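Local coordinates for beta-Lactamase/D-Alanine Carboxypeptidase (Pseudomonas syringae pv. tomato, PDB 5EVI), which probably hydrolyses beta-lactam antibiotics to substituted beta-amino acids, as a member of the class C beta-lactamase family, at residues D[66-71]-D[316-321]. Numbering follows the deposited sequence.
Sequences LGSISK and VNKTGS. With SO4 (sulfate ion), chain P.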
loop_
_atom_site.group_PDB
_atom_site.type_symbol
_atom_site.label_atom_id
_atom_site.label_comp_id
_atom_site.label_asym_id
_atom_site.label_seq_id
_atom_site.Cartn_x
_atom_site.Cartn_y
_atom_site.Cartn_z
ATOM N N LEU D 66 -8.079 -1.094 -3.260
ATOM C CA LEU D 66 -6.709 -0.574 -3.204
ATOM C C LEU D 66 -5.643 -1.613 -3.531
ATOM O O LEU D 66 -4.490 -1.251 -3.760
ATOM C CB LEU D 66 -6.427 0.009 -1.812
ATOM C CG LEU D 66 -7.187 1.283 -1.428
ATOM C CD1 LEU D 66 -6.670 1.780 -0.098
ATOM C CD2 LEU D 66 -7.074 2.369 -2.496
ATOM N N GLY D 67 -6.008 -2.889 -3.600
ATOM C CA GLY D 67 -5.035 -3.950 -3.880
ATOM C C GLY D 67 -3.823 -3.877 -2.966
ATOM O O GLY D 67 -3.988 -3.723 -1.775
ATOM N N SER D 68 -2.612 -3.962 -3.521
ATOM C CA SER D 68 -1.358 -3.843 -2.736
ATOM C C SER D 68 -1.140 -2.561 -1.905
ATOM O O SER D 68 -0.300 -2.559 -1.001
ATOM C CB SER D 68 -0.138 -4.036 -3.640
ATOM O OG SER D 68 0.162 -5.415 -3.823
ATOM N N ILE D 69 -1.856 -1.474 -2.199
ATOM C CA ILE D 69 -1.776 -0.298 -1.334
ATOM C C ILE D 69 -2.210 -0.647 0.110
ATOM O O ILE D 69 -1.669 -0.075 1.084
ATOM C CB ILE D 69 -2.523 0.906 -1.964
ATOM C CG1 ILE D 69 -1.722 1.458 -3.156
ATOM C CG2 ILE D 69 -2.767 2.014 -0.958
ATOM C CD1 ILE D 69 -2.608 2.065 -4.238
ATOM N N SER D 70 -3.125 -1.622 0.233
ATOM C CA SER D 70 -3.534 -2.248 1.512
ATOM C C SER D 70 -2.374 -2.600 2.455
ATOM O O SER D 70 -2.519 -2.588 3.676
ATOM C CB SER D 70 -4.336 -3.546 1.240
ATOM O OG SER D 70 -5.394 -3.367 0.306
ATOM N N LYS D 71 -1.242 -2.961 1.868
ATOM C CA LYS D 71 -0.036 -3.300 2.609
ATOM C C LYS D 71 0.483 -2.149 3.450
ATOM O O LYS D 71 1.047 -2.400 4.517
ATOM C CB LYS D 71 1.067 -3.764 1.675
ATOM C CG LYS D 71 0.768 -5.082 0.991
ATOM C CD LYS D 71 1.797 -5.342 -0.094
ATOM C CE LYS D 71 1.703 -6.741 -0.711
ATOM N NZ LYS D 71 0.777 -6.884 -1.859
ATOM N N VAL D 316 7.834 9.069 -1.854
ATOM C CA VAL D 316 7.370 7.828 -1.258
ATOM C C VAL D 316 6.110 7.411 -1.993
ATOM O O VAL D 316 5.168 8.207 -2.142
ATOM C CB VAL D 316 7.058 7.982 0.238
ATOM C CG1 VAL D 316 6.644 6.632 0.843
ATOM C CG2 VAL D 316 8.247 8.596 0.966
ATOM N N ASN D 317 6.089 6.164 -2.454
ATOM C CA ASN D 317 4.964 5.681 -3.234
ATOM C C ASN D 317 4.580 4.233 -2.975
ATOM O O ASN D 317 5.343 3.474 -2.395
ATOM C CB ASN D 317 5.188 5.934 -4.744
ATOM C CG ASN D 317 6.257 5.045 -5.362
ATOM O OD1 ASN D 317 6.921 4.244 -4.692
ATOM N ND2 ASN D 317 6.402 5.158 -6.665
ATOM N N LYS D 318 3.369 3.876 -3.414
ATOM C CA LYS D 318 2.951 2.492 -3.480
ATOM C C LYS D 318 1.947 2.301 -4.619
ATOM O O LYS D 318 0.944 3.035 -4.702
ATOM C CB LYS D 318 2.355 2.056 -2.139
ATOM C CG LYS D 318 2.026 0.576 -1.998
ATOM C CD LYS D 318 3.271 -0.305 -1.898
ATOM C CE LYS D 318 2.945 -1.767 -2.165
ATOM N NZ LYS D 318 2.975 -2.156 -3.606
ATOM N N THR D 319 2.239 1.335 -5.491
ATOM C CA THR D 319 1.284 0.866 -6.472
ATOM C C THR D 319 0.381 -0.175 -5.819
ATOM O O THR D 319 0.750 -0.820 -4.828
ATOM C CB THR D 319 1.955 0.256 -7.716
ATOM O OG1 THR D 319 2.904 -0.751 -7.334
ATOM C CG2 THR D 319 2.667 1.302 -8.516
ATOM N N GLY D 320 -0.815 -0.325 -6.371
ATOM C CA GLY D 320 -1.700 -1.415 -5.976
ATOM C C GLY D 320 -2.659 -1.821 -7.085
ATOM O O GLY D 320 -3.322 -0.964 -7.688
ATOM N N SER D 321 -2.736 -3.121 -7.341
ATOM C CA SER D 321 -3.600 -3.683 -8.363
ATOM C C SER D 321 -4.452 -4.853 -7.853
ATOM O O SER D 321 -4.071 -5.578 -6.937
ATOM C CB SER D 321 -2.757 -4.173 -9.543
ATOM O OG SER D 321 -2.056 -3.100 -10.130
HETATM S S SO4 P . 1.689 -4.189 -6.962
HETATM O O1 SO4 P . 2.440 -4.761 -8.098
HETATM O O2 SO4 P . 2.624 -3.549 -6.009
HETATM O O3 SO4 P . 0.996 -5.296 -6.278
HETATM O O4 SO4 P . 0.716 -3.170 -7.418
HETATM O O HOH W 1 -1.610 -5.782 -5.790
#
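Lys318 leaves its strand with CG anti to the backbone N (chi1 -173°), then bends at chi2 and chi4, which lays CE 3.5 Å from Ser68 O. Its NZ turns back and donates to Thr319 O at 2.9 Å. On the other segment Lys71 runs nearly straight until its last torsion (chi4 88°), where NZ swings onto Ser68 OG. Ser68 CB packs against Thr319 O, and Ile69 CG1 rests on Lys318 O at 3.5 Å. Ser68 and Lys71, on the segment that leads into helix 70-83, match the SxxK motif of serine beta-lactamases, and Lys318-Thr319-Gly320 the KTG motif on strand 315-321, a match consistent with Ser68 being the nucleophile, as in other class C enzymes. Tyr154 OH hydrogen-bonds Ser68 OG and both lysine NZ atoms, while Asn156 OD1 also holds Lys71 NZ. A sulfate, probably from the crystallisation liquor, lies beside both segments: Ser68 OG donates to its O3 at 2.6 Å, Thr319 OG1 to its O2 at 3.1 Å. Water 1 donates to Ser321 O and sulfate O3, and accepts weakly from Ser68 N. Gly320, without a side chain, lets the backbones close in, its CA making a CA-H...O contact with Leu66 O at 3.6 Å.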